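Local coordinates for uncharacterized protein (Jannaschia sp. CCS1, PDB 2PYQ) that is of unknown function, a small all-helical protein of the DUF2853 family whose single chain folds into six helices and no strands, at residues 11-16 and 95-101; 56-60 and 76-80; 28-32 and 110-114. All blocks are in the same frame, centred on the assembly; numbering follows the deposited sequence.

Contact 1. Residues 11-16 and 95-101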
ATOM      1  N   GLN A  11       2.220  -0.970 -12.858  1.00 23.27           N
ATOM      2  CA  GLN A  11       2.955   0.101 -12.192  1.00 22.99           C
ATOM      3  C   GLN A  11       3.258  -0.251 -10.729  1.00 21.95           C
ATOM      4  O   GLN A  11       4.374  -0.037 -10.255  1.00 21.75           O
ATOM      5  CB  GLN A  11       2.203   1.434 -12.250  1.00 23.37           C
ATOM      6  CG  GLN A  11       3.027   2.622 -11.722  1.00 30.92           C
ATOM      7  CD  GLN A  11       4.326   2.816 -12.480  1.00 36.63           C
ATOM      8  OE1 GLN A  11       4.327   2.870 -13.727  1.00 42.51           O
ATOM      9  NE2 GLN A  11       5.450   2.893 -11.763  1.00 35.55           N
ATOM     10  N   TYR A  12       2.256  -0.791 -10.024  1.00 21.43           N
ATOM     11  CA  TYR A  12       2.475  -1.203  -8.620  1.00 20.55           C
ATOM     12  C   TYR A  12       3.600  -2.248  -8.512  1.00 20.34           C
ATOM     13  O   TYR A  12       4.431  -2.162  -7.627  1.00 20.19           O
ATOM     14  CB  TYR A  12       1.212  -1.810  -8.000  1.00 20.24           C
ATOM     15  CG  TYR A  12      -0.017  -0.931  -7.996  1.00 20.54           C
ATOM     16  CD1 TYR A  12       0.063   0.472  -8.057  1.00 20.84           C
ATOM     17  CD2 TYR A  12      -1.289  -1.509  -7.853  1.00 20.66           C
ATOM     18  CE1 TYR A  12      -1.090   1.263  -8.035  1.00 21.27           C
ATOM     19  CE2 TYR A  12      -2.419  -0.735  -7.817  1.00 21.94           C
ATOM     20  CZ  TYR A  12      -2.321   0.643  -7.898  1.00 24.88           C
ATOM     21  OH  TYR A  12      -3.437   1.415  -7.855  1.00 27.57           O
ATOM     22  N   ALA A  13       3.567  -3.250  -9.404  1.00 20.78           N
ATOM     23  CA  ALA A  13       4.578  -4.302  -9.452  1.00 20.84           C
ATOM     24  C   ALA A  13       5.979  -3.716  -9.728  1.00 21.99           C
ATOM     25  O   ALA A  13       6.966  -4.094  -9.079  1.00 22.48           O
ATOM     26  CB  ALA A  13       4.244  -5.352 -10.486  1.00 21.53           C
ATOM     27  N   ASP A  14       6.049  -2.763 -10.668  1.00 21.80           N
ATOM     28  CA  ASP A  14       7.296  -2.097 -11.014  1.00 23.81           C
ATOM     29  C   ASP A  14       7.841  -1.300  -9.818  1.00 22.87           C
ATOM     30  O   ASP A  14       9.036  -1.400  -9.510  1.00 23.68           O
ATOM     31  CB  ASP A  14       7.094  -1.231 -12.274  1.00 29.70           C
ATOM     32  CG  ASP A  14       8.416  -0.884 -12.977  1.00 37.82           C
ATOM     33  OD1 ASP A  14       9.241  -0.161 -12.386  1.00 40.29           O
ATOM     34  OD2 ASP A  14       8.634  -1.342 -14.142  1.00 40.23           O
ATOM     35  N   ASP A  15       6.996  -0.536  -9.135  1.00 21.77           N
ATOM     36  CA  ASP A  15       7.370   0.202  -7.914  1.00 20.88           C
ATOM     37  C   ASP A  15       7.908  -0.748  -6.841  1.00 21.93           C
ATOM     38  O   ASP A  15       8.947  -0.485  -6.235  1.00 21.36           O
ATOM     39  CB  ASP A  15       6.206   1.001  -7.313  1.00 20.58           C
ATOM     40  CG  ASP A  15       5.894   2.294  -8.046  1.00 28.23           C
ATOM     41  OD1 ASP A  15       6.496   2.562  -9.124  1.00 31.70           O
ATOM     42  OD2 ASP A  15       5.044   3.052  -7.507  1.00 24.52           O
ATOM     43  N   LEU A  16       7.204  -1.856  -6.611  1.00 21.43           N
ATOM     44  CA  LEU A  16       7.646  -2.825  -5.576  1.00 19.23           C
ATOM     45  C   LEU A  16       9.049  -3.366  -5.895  1.00 21.07           C
ATOM     46  O   LEU A  16       9.907  -3.348  -5.032  1.00 21.39           O
ATOM     47  CB  LEU A  16       6.654  -3.945  -5.404  1.00 18.92           C
ATOM     48  CG  LEU A  16       5.428  -3.503  -4.608  1.00 19.27           C
ATOM     49  CD1 LEU A  16       4.281  -4.489  -4.869  1.00 20.72           C
ATOM     50  CD2 LEU A  16       5.716  -3.367  -3.109  1.00 17.93           C
ATOM     51  N   TYR A  95       1.627   5.003  -4.268  1.00 20.85           N
ATOM     52  CA  TYR A  95       0.336   4.389  -4.501  1.00 24.01           C
ATOM     53  C   TYR A  95      -0.168   3.689  -3.236  1.00 21.90           C
ATOM     54  O   TYR A  95       0.592   2.986  -2.560  1.00 19.78           O
ATOM     55  CB  TYR A  95       0.372   3.436  -5.693  1.00 26.51           C
ATOM     56  CG  TYR A  95       0.623   4.162  -6.995  1.00 28.17           C
ATOM     57  CD1 TYR A  95      -0.363   4.964  -7.550  1.00 30.92           C
ATOM     58  CD2 TYR A  95       1.837   4.029  -7.667  1.00 29.28           C
ATOM     59  CE1 TYR A  95      -0.144   5.661  -8.745  1.00 33.74           C
ATOM     60  CE2 TYR A  95       2.078   4.720  -8.865  1.00 32.53           C
ATOM     61  CZ  TYR A  95       1.084   5.529  -9.393  1.00 36.23           C
ATOM     62  OH  TYR A  95       1.314   6.204 -10.593  1.00 40.97           O
ATOM     63  N   ARG A  96      -1.437   3.949  -2.903  1.00 22.36           N
ATOM     64  CA  ARG A  96      -1.983   3.449  -1.719  1.00 23.91           C
ATOM     65  C   ARG A  96      -2.015   1.841  -1.745  1.00 20.67           C
ATOM     66  O   ARG A  96      -1.698   1.227  -0.728  1.00 19.98           O
ATOM     67  CB  ARG A  96      -3.405   3.953  -1.576  1.00 26.61           C
ATOM     68  CG  ARG A  96      -4.142   3.432  -0.347  1.00 30.99           C
ATOM     69  CD  ARG A  96      -5.548   4.027  -0.240  1.00 34.14           C
ATOM     70  NE  ARG A  96      -5.516   5.422   0.264  1.00 36.29           N
ATOM     71  CZ  ARG A  96      -5.422   6.532  -0.488  1.00 39.22           C
ATOM     72  NH1 ARG A  96      -5.389   6.510  -1.834  1.00 39.17           N
ATOM     73  NH2 ARG A  96      -5.390   7.716   0.136  1.00 40.11           N
ATOM     74  N   ALA A  97      -2.268   1.233  -2.911  1.00 20.91           N
ATOM     75  CA  ALA A  97      -2.196  -0.236  -3.048  1.00 22.12           C
ATOM     76  C   ALA A  97      -0.800  -0.760  -2.699  1.00 20.17           C
ATOM     77  O   ALA A  97      -0.689  -1.788  -2.034  1.00 19.46           O
ATOM     78  CB  ALA A  97      -2.616  -0.692  -4.484  1.00 21.59           C
ATOM     79  N   VAL A  98       0.246  -0.036  -3.118  1.00 18.74           N
ATOM     80  CA  VAL A  98       1.621  -0.431  -2.826  1.00 18.34           C
ATOM     81  C   VAL A  98       1.892  -0.311  -1.327  1.00 17.94           C
ATOM     82  O   VAL A  98       2.482  -1.213  -0.728  1.00 18.07           O
ATOM     83  CB  VAL A  98       2.632   0.379  -3.643  1.00 18.70           C
ATOM     84  CG1 VAL A  98       4.057   0.036  -3.220  1.00 18.44           C
ATOM     85  CG2 VAL A  98       2.409   0.134  -5.152  1.00 19.20           C
ATOM     86  N   VAL A  99       1.427   0.766  -0.721  1.00 19.46           N
ATOM     87  CA  VAL A  99       1.578   0.960   0.744  1.00 18.50           C
ATOM     88  C   VAL A  99       0.848  -0.134   1.520  1.00 17.83           C
ATOM     89  O   VAL A  99       1.401  -0.722   2.451  1.00 17.42           O
ATOM     90  CB  VAL A  99       1.102   2.361   1.174  1.00 18.48           C
ATOM     91  CG1 VAL A  99       1.093   2.511   2.723  1.00 18.42           C
ATOM     92  CG2 VAL A  99       1.984   3.419   0.514  1.00 18.90           C
ATOM     93  N   TYR A 100      -0.385  -0.419   1.124  1.00 18.74           N
ATOM     94  CA  TYR A 100      -1.200  -1.480   1.768  1.00 17.88           C
ATOM     95  C   TYR A 100      -0.548  -2.847   1.599  1.00 18.39           C
ATOM     96  O   TYR A 100      -0.507  -3.618   2.545  1.00 18.90           O
ATOM     97  CB  TYR A 100      -2.653  -1.445   1.273  1.00 18.43           C
ATOM     98  CG  TYR A 100      -3.488  -0.296   1.857  1.00 25.41           C
ATOM     99  CD1 TYR A 100      -2.905   0.836   2.465  1.00 27.14           C
ATOM    100  CD2 TYR A 100      -4.889  -0.310   1.718  1.00 28.02           C
ATOM    101  CE1 TYR A 100      -3.661   1.877   2.979  1.00 30.80           C
ATOM    102  CE2 TYR A 100      -5.681   0.772   2.215  1.00 29.89           C
ATOM    103  CZ  TYR A 100      -5.046   1.844   2.858  1.00 32.87           C
ATOM    104  OH  TYR A 100      -5.792   2.913   3.365  1.00 36.94           O
ATOM    105  N   TYR A 101      -0.028  -3.141   0.419  1.00 17.52           N
ATOM    106  CA  TYR A 101       0.673  -4.388   0.154  1.00 17.37           C
ATOM    107  C   TYR A 101       1.864  -4.510   1.105  1.00 19.32           C
ATOM    108  O   TYR A 101       2.052  -5.531   1.746  1.00 17.97           O
ATOM    109  CB  TYR A 101       1.156  -4.434  -1.303  1.00 17.58           C
ATOM    110  CG  TYR A 101       2.046  -5.614  -1.636  1.00 17.59           C
ATOM    111  CD1 TYR A 101       3.435  -5.574  -1.373  1.00 17.62           C
ATOM    112  CD2 TYR A 101       1.528  -6.766  -2.199  1.00 17.95           C
ATOM    113  CE1 TYR A 101       4.266  -6.644  -1.660  1.00 18.10           C
ATOM    114  CE2 TYR A 101       2.350  -7.851  -2.510  1.00 19.04           C
ATOM    115  CZ  TYR A 101       3.717  -7.790  -2.228  1.00 21.10           C
ATOM    116  OH  TYR A 101       4.505  -8.879  -2.520  1.00 24.45           O
TER
HETATM  117  O   HOH W   1      -3.348   2.745  -5.270  1.00 18.16           O
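The ring of Y12 lies between A97, V98 and Y95, filling the hollow at the start of helix 96-106. The contact joins the first helix, 4-18, to the last, their segments crossing at 52°. A97 CB presses on one face of the Y12 ring, 3.8 Å from its centroid and 29° off the normal, a CH-pi contact, and comes within 3.3 Å of Y12 CE2. V98 CG2 arrives obliquely, 3.7 Å from Y12 CB. Y95, the N-cap residue, closes the hollow: its CB lies 3.5 Å from Y12 CE1, and the two rings meet obliquely, with their planes 54° apart. One turn along helix 4-18, the fork of L16 is the next bump. Its CD1 sits over a face of the Y101 ring, 3.9 Å from the centroid, while CD2 reaches V98 CG1. Y101 can receive it because its CG stands opposite the backbone N. On the polar flank, D15 OD2 meets the Y95 ring at its edge, 3.4 Å from CD2, and is hydrogen-bonded to Y87 OH. D15 OD1 takes a bond from Q11 NE2 (2.9 Å), arriving above the carboxylate plane. Water 1 joins Y12 OH to A97 N, which donates. The middle is thus apolar, while the D15 carboxylate and Y12 OH at its margin have side-chain or water partners; Y87, whose hydroxyl also bonds Y95 N, ties in helix 74-87.

Contact 2. Residues 56-60 and 76-80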
ATOM      1  N   LEU A  56      -1.812   9.243   7.727  1.00 26.02           N
ATOM      2  CA  LEU A  56      -1.159   8.102   8.365  1.00 24.62           C
ATOM      3  C   LEU A  56      -1.975   7.586   9.540  1.00 24.54           C
ATOM      4  O   LEU A  56      -2.047   6.369   9.730  1.00 25.95           O
ATOM      5  CB  LEU A  56       0.267   8.426   8.793  1.00 24.84           C
ATOM      6  CG  LEU A  56       1.191   8.908   7.678  1.00 24.94           C
ATOM      7  CD1 LEU A  56       2.585   9.055   8.273  1.00 26.21           C
ATOM      8  CD2 LEU A  56       1.214   8.020   6.431  1.00 23.73           C
ATOM      9  N   GLU A  57      -2.596   8.473  10.323  1.00 24.10           N
ATOM     10  CA  GLU A  57      -3.497   8.047  11.425  1.00 26.19           C
ATOM     11  C   GLU A  57      -4.720   7.275  10.885  1.00 26.46           C
ATOM     12  O   GLU A  57      -5.220   6.364  11.559  1.00 25.76           O
ATOM     13  CB  GLU A  57      -3.979   9.229  12.300  1.00 27.88           C
ATOM     14  CG  GLU A  57      -2.902   9.998  13.076  1.00 32.09           C
ATOM     15  CD  GLU A  57      -2.110   9.160  14.041  1.00 38.68           C
ATOM     16  OE1 GLU A  57      -2.587   8.076  14.480  1.00 40.38           O
ATOM     17  OE2 GLU A  57      -0.974   9.609  14.399  1.00 39.85           O
ATOM     18  N   THR A  58      -5.181   7.656   9.694  1.00 27.30           N
ATOM     19  CA  THR A  58      -6.311   7.014   9.025  1.00 26.78           C
ATOM     20  C   THR A  58      -5.934   5.626   8.529  1.00 24.80           C
ATOM     21  O   THR A  58      -6.740   4.699   8.627  1.00 25.66           O
ATOM     22  CB  THR A  58      -6.865   7.891   7.877  1.00 28.38           C
ATOM     23  OG1 THR A  58      -7.441   9.094   8.460  1.00 30.34           O
ATOM     24  CG2 THR A  58      -7.954   7.151   7.078  1.00 27.51           C
ATOM     25  N   ILE A  59      -4.716   5.479   7.994  1.00 23.91           N
ATOM     26  CA  ILE A  59      -4.218   4.143   7.568  1.00 21.88           C
ATOM     27  C   ILE A  59      -4.118   3.265   8.802  1.00 21.50           C
ATOM     28  O   ILE A  59      -4.536   2.123   8.765  1.00 22.54           O
ATOM     29  CB  ILE A  59      -2.872   4.228   6.838  1.00 22.85           C
ATOM     30  CG1 ILE A  59      -3.034   4.964   5.491  1.00 24.17           C
ATOM     31  CG2 ILE A  59      -2.276   2.831   6.576  1.00 19.89           C
ATOM     32  CD1 ILE A  59      -1.749   5.342   4.850  1.00 23.93           C
ATOM     33  N   LYS A  60      -3.629   3.806   9.913  1.00 21.42           N
ATOM     34  CA  LYS A  60      -3.530   3.053  11.154  1.00 21.40           C
ATOM     35  C   LYS A  60      -4.895   2.587  11.652  1.00 25.39           C
ATOM     36  O   LYS A  60      -5.084   1.387  11.958  1.00 25.66           O
ATOM     37  CB  LYS A  60      -2.815   3.868  12.241  1.00 21.87           C
ATOM     38  CG  LYS A  60      -2.697   3.162  13.573  1.00 22.01           C
ATOM     39  CD  LYS A  60      -1.959   4.004  14.582  1.00 23.86           C
ATOM     40  CE  LYS A  60      -2.218   3.520  15.997  1.00 23.68           C
ATOM     41  NZ  LYS A  60      -1.532   4.339  17.032  1.00 24.99           N
ATOM     42  N   LEU A  76       2.460  -0.032  15.110  1.00 19.75           N
ATOM     43  CA  LEU A  76       1.624   0.326  13.936  1.00 19.54           C
ATOM     44  C   LEU A  76       2.155   1.534  13.185  1.00 19.58           C
ATOM     45  O   LEU A  76       2.464   1.442  12.003  1.00 19.06           O
ATOM     46  CB  LEU A  76       0.161   0.517  14.324  1.00 20.17           C
ATOM     47  CG  LEU A  76      -0.509  -0.711  14.943  1.00 20.29           C
ATOM     48  CD1 LEU A  76      -2.038  -0.478  14.978  1.00 20.98           C
ATOM     49  CD2 LEU A  76      -0.226  -2.019  14.225  1.00 19.57           C
HETATM   50  N   MSE A  77       2.297   2.649  13.886  1.00 20.32           N
HETATM   51  CA  MSE A  77       2.901   3.825  13.245  1.00 20.56           C
HETATM   52  C   MSE A  77       4.362   3.546  12.881  1.00 20.12           C
HETATM   53  O   MSE A  77       4.839   4.047  11.895  1.00 20.55           O
HETATM   54  CB  MSE A  77       2.762   5.066  14.116  1.00 24.10           C
HETATM   55  CG  MSE A  77       3.131   6.354  13.422  1.00 27.40           C
HETATM   56 SE   MSE A  77       2.090   6.671  11.786  0.75 29.22          SE
HETATM   57  CE  MSE A  77       0.346   6.761  12.549  1.00 22.65           C
ATOM     58  N   GLY A  78       5.058   2.739  13.661  1.00 19.96           N
ATOM     59  CA  GLY A  78       6.437   2.341  13.325  1.00 19.64           C
ATOM     60  C   GLY A  78       6.482   1.627  11.997  1.00 19.25           C
ATOM     61  O   GLY A  78       7.354   1.889  11.171  1.00 19.17           O
ATOM     62  N   GLY A  79       5.526   0.731  11.781  1.00 18.44           N
ATOM     63  CA  GLY A  79       5.406  -0.002  10.509  1.00 17.85           C
ATOM     64  C   GLY A  79       5.047   0.918   9.350  1.00 17.92           C
ATOM     65  O   GLY A  79       5.593   0.773   8.270  1.00 17.97           O
ATOM     66  N   ILE A  80       4.133   1.856   9.590  1.00 18.38           N
ATOM     67  CA  ILE A  80       3.734   2.842   8.571  1.00 18.64           C
ATOM     68  C   ILE A  80       4.964   3.703   8.194  1.00 20.41           C
ATOM     69  O   ILE A  80       5.272   3.863   7.018  1.00 19.52           O
ATOM     70  CB  ILE A  80       2.559   3.707   9.023  1.00 19.28           C
ATOM     71  CG1 ILE A  80       1.303   2.840   9.104  1.00 19.09           C
ATOM     72  CG2 ILE A  80       2.319   4.846   8.018  1.00 19.74           C
ATOM     73  CD1 ILE A  80       0.156   3.454   9.851  1.00 19.83           C
TER
HETATM   74  O   HOH W   2       1.191   3.472  16.519  1.00 20.24           O
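K60 runs its side chain across helix 74-87, and I80 packs close to the root of that chain. K60 CB lies 3.8 Å from I80 CD1. The next atom, CG, meets both CB and CD1 of L76, each at 4.0 Å. CD continues past L76 CB and also approaches the methyl CE of selenomethionine M77, whereas K60 CE stays against L76. With every torsion from chi1 (179°) onward near 180°, the chain is fully extended, and NZ arrives where it forms a salt bridge with D72 and donates to water 2 (2.9 Å), which also accepts from M77 N. M77 bends at chi2 and chi3, bringing SE within 3.9 Å of L56 CB and placing CE beside the E57 carboxylate, 3.6 Å from OE2. At the other end of the contact, L56 CD2 and I80 CG2 touch at 3.7 Å as the two side chains pass antiparallel, flank to flank. The two helix segments cross at 119°, their axes 10.0 Å apart at closest. No strands occur in this fold: helix 96-106 packs against the inner side through L103, which touches I59 and I80, while L64 and M65 further along helix 53-65 touch L76.

Contact 3. Residues 28-32 and 110-114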
ATOM      1  N   LEU A  28      -1.082 -11.772  -4.237  1.00 20.78           N
ATOM      2  CA  LEU A  28      -1.428 -10.871  -3.134  1.00 20.31           C
ATOM      3  C   LEU A  28      -1.707  -9.458  -3.630  1.00 20.75           C
ATOM      4  O   LEU A  28      -2.676  -8.824  -3.193  1.00 21.60           O
ATOM      5  CB  LEU A  28      -0.326 -10.857  -2.076  1.00 20.14           C
ATOM      6  CG  LEU A  28      -0.566  -9.976  -0.850  1.00 20.18           C
ATOM      7  CD1 LEU A  28      -1.843 -10.375  -0.121  1.00 20.07           C
ATOM      8  CD2 LEU A  28       0.664  -9.971   0.045  1.00 19.99           C
ATOM      9  N   LEU A  29      -0.827  -8.946  -4.485  1.00 19.72           N
ATOM     10  CA  LEU A  29      -0.990  -7.600  -5.032  1.00 20.30           C
ATOM     11  C   LEU A  29      -2.357  -7.420  -5.697  1.00 20.28           C
ATOM     12  O   LEU A  29      -2.995  -6.395  -5.502  1.00 21.11           O
ATOM     13  CB  LEU A  29       0.143  -7.261  -6.023  1.00 21.31           C
ATOM     14  CG  LEU A  29       0.151  -5.831  -6.580  1.00 20.57           C
ATOM     15  CD1 LEU A  29       0.189  -4.718  -5.467  1.00 19.13           C
ATOM     16  CD2 LEU A  29       1.355  -5.703  -7.533  1.00 21.16           C
ATOM     17  N   GLU A  30      -2.805  -8.417  -6.439  1.00 21.01           N
ATOM     18  CA  GLU A  30      -4.156  -8.365  -7.047  1.00 21.81           C
ATOM     19  C   GLU A  30      -5.286  -8.290  -5.984  1.00 23.45           C
ATOM     20  O   GLU A  30      -6.220  -7.492  -6.143  1.00 25.88           O
ATOM     21  CB  GLU A  30      -4.378  -9.548  -8.013  1.00 24.06           C
ATOM     22  CG  GLU A  30      -5.777  -9.650  -8.612  1.00 29.43           C
ATOM     23  CD  GLU A  30      -6.184  -8.399  -9.369  1.00 40.55           C
ATOM     24  OE1 GLU A  30      -5.497  -8.128 -10.355  1.00 48.07           O
ATOM     25  OE2 GLU A  30      -7.174  -7.700  -8.998  1.00 42.99           O
ATOM     26  N   LYS A  31      -5.159  -9.068  -4.909  1.00 21.60           N
ATOM     27  CA  LYS A  31      -6.142  -9.077  -3.806  1.00 21.75           C
ATOM     28  C   LYS A  31      -6.179  -7.717  -3.108  1.00 21.17           C
ATOM     29  O   LYS A  31      -7.255  -7.218  -2.768  1.00 22.25           O
ATOM     30  CB  LYS A  31      -5.806 -10.202  -2.819  1.00 21.66           C
ATOM     31  CG  LYS A  31      -5.892 -11.581  -3.442  1.00 22.49           C
ATOM     32  CD  LYS A  31      -5.341 -12.679  -2.572  1.00 22.47           C
ATOM     33  CE  LYS A  31      -5.153 -13.970  -3.367  1.00 29.07           C
ATOM     34  NZ  LYS A  31      -4.516 -15.043  -2.574  1.00 33.45           N
ATOM     35  N   VAL A  32      -4.995  -7.140  -2.861  1.00 20.35           N
ATOM     36  CA  VAL A  32      -4.887  -5.799  -2.244  1.00 20.92           C
ATOM     37  C   VAL A  32      -5.522  -4.727  -3.147  1.00 21.76           C
ATOM     38  O   VAL A  32      -6.224  -3.838  -2.677  1.00 23.62           O
ATOM     39  CB  VAL A  32      -3.395  -5.426  -1.913  1.00 21.44           C
ATOM     40  CG1 VAL A  32      -3.296  -3.990  -1.421  1.00 20.73           C
ATOM     41  CG2 VAL A  32      -2.859  -6.373  -0.878  1.00 18.78           C
ATOM     42  N   GLU A 110      -0.898 -11.581   5.250  1.00 20.83           N
ATOM     43  CA  GLU A 110      -1.271 -11.977   3.872  1.00 21.80           C
ATOM     44  C   GLU A 110      -2.534 -12.844   3.840  1.00 23.30           C
ATOM     45  O   GLU A 110      -3.383 -12.659   2.985  1.00 24.96           O
ATOM     46  CB  GLU A 110      -0.165 -12.781   3.171  1.00 22.95           C
ATOM     47  CG  GLU A 110       1.170 -12.076   2.928  1.00 31.19           C
ATOM     48  CD  GLU A 110       2.138 -12.137   4.114  1.00 37.73           C
ATOM     49  OE1 GLU A 110       1.694 -12.318   5.282  1.00 37.73           O
ATOM     50  OE2 GLU A 110       3.370 -12.012   3.878  1.00 41.90           O
ATOM     51  N   SER A 111      -2.639 -13.780   4.777  1.00 24.08           N
ATOM     52  CA  SER A 111      -3.762 -14.727   4.815  1.00 25.27           C
ATOM     53  C   SER A 111      -5.142 -14.075   5.020  1.00 23.32           C
ATOM     54  O   SER A 111      -6.133 -14.703   4.666  1.00 23.69           O
ATOM     55  CB  SER A 111      -3.536 -15.851   5.832  1.00 26.80           C
ATOM     56  OG  SER A 111      -3.671 -15.388   7.153  1.00 29.61           O
ATOM     57  N   VAL A 112      -5.212 -12.859   5.548  1.00 22.40           N
ATOM     58  CA  VAL A 112      -6.501 -12.172   5.682  1.00 24.08           C
ATOM     59  C   VAL A 112      -7.176 -11.900   4.320  1.00 23.37           C
ATOM     60  O   VAL A 112      -8.399 -11.804   4.263  1.00 25.41           O
ATOM     61  CB  VAL A 112      -6.465 -10.839   6.532  1.00 27.24           C
ATOM     62  CG1 VAL A 112      -5.764 -11.074   7.873  1.00 24.58           C
ATOM     63  CG2 VAL A 112      -5.830  -9.693   5.795  1.00 26.71           C
ATOM     64  N   TYR A 113      -6.382 -11.741   3.267  1.00 21.88           N
ATOM     65  CA  TYR A 113      -6.900 -11.545   1.902  1.00 22.09           C
ATOM     66  C   TYR A 113      -7.402 -12.839   1.247  1.00 27.23           C
ATOM     67  O   TYR A 113      -8.061 -12.760   0.193  1.00 30.31           O
ATOM     68  CB  TYR A 113      -5.854 -10.870   1.001  1.00 21.19           C
ATOM     69  CG  TYR A 113      -5.710  -9.409   1.252  1.00 20.81           C
ATOM     70  CD1 TYR A 113      -6.531  -8.493   0.597  1.00 21.26           C
ATOM     71  CD2 TYR A 113      -4.724  -8.904   2.125  1.00 20.16           C
ATOM     72  CE1 TYR A 113      -6.425  -7.140   0.796  1.00 22.60           C
ATOM     73  CE2 TYR A 113      -4.602  -7.531   2.334  1.00 22.41           C
ATOM     74  CZ  TYR A 113      -5.458  -6.646   1.665  1.00 24.33           C
ATOM     75  OH  TYR A 113      -5.332  -5.286   1.831  1.00 24.43           O
ATOM     76  N   GLY A 114      -7.067 -14.006   1.814  1.00 30.39           N
ATOM     77  CA  GLY A 114      -7.510 -15.310   1.295  1.00 37.26           C
ATOM     78  C   GLY A 114      -6.571 -15.897   0.252  1.00 43.68           C
ATOM     79  O   GLY A 114      -6.674 -17.091  -0.154  1.00 47.47           O
ATOM     80  OXT GLY A 114      -5.664 -15.228  -0.226  1.00 43.77           O
TER
HETATM   81  O   HOH W   3      -6.742  -3.765   0.076  1.00 25.63           O
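Y113 lays its ring against helix 26-36, with V32 CG2 over one face, 4.0 Å from the centroid and 23° off the normal. The methyl is offset toward the rim and comes nearest to CZ, at 3.6 Å. L28 CD1 approaches obliquely near Y113 CD2, and K31 O is likewise oblique, 3.7 Å from CE1. At the root of the ring, K31 CB and Y113 CB lie 3.9 Å apart. From there K31 stretches out, extended beyond CG, until NZ forms a salt bridge with the C-terminal carboxylate, 2.6 Å from G114 OXT. The other methyl of L28, CD2, rests on E110 CG (3.6 Å), the aliphatic part of a side chain whose chi2 of 85° bends it; its carboxylate turns from the helix to a salt bridge with K105. The contact therefore fastens the C-terminal segment, a 3-10 turn of residues 110-113 followed by G114, onto helix 26-36 of this all-helical fold. In and just after the turn, Y113 N bonds to E110 O and G114 N to S111 O, and G114 has a positive phi of 89°, a backbone angle glycine adopts easily. Water 3 bridges the two segments: it donates to V32 O at 2.8 Å and lies at the edge of the Y113 ring, in its plane, hydrogen-bonded to OH. Further out, helix 96-106 backs both partners: L28 touches Y101 and K105, V32 touches Y100, and Y113 touches T104. D25 OD1 accepts a hydrogen bond from L28 N, near the start of helix 26-36.

Overall arrangement
Contact 1 is the core piece, its centre about 6 Å from the centre of the chain; the centres of contacts 2 and 3 lie about 11 and 12 Å from it, and both are only partly buried. Helix 96-106 unites them: it supplies one side of contact 1, touches contact 2 where Y100 meets I59, and reaches contact 3 through Y101 on L28. Helix 26-36 is shared ground too, since A13 of contact 1 packs on L29 of contact 3. Contacts 2 and 3 do not touch, their nearest atoms being about 10 Å apart. Chemistry differs with place: aromatic rings and methyls dominate contact 1, aliphatic chains and a selenomethionine contact 2, while contact 3 combines a tyrosine ring on V32 with a lysine-carboxylate salt bridge at the surface.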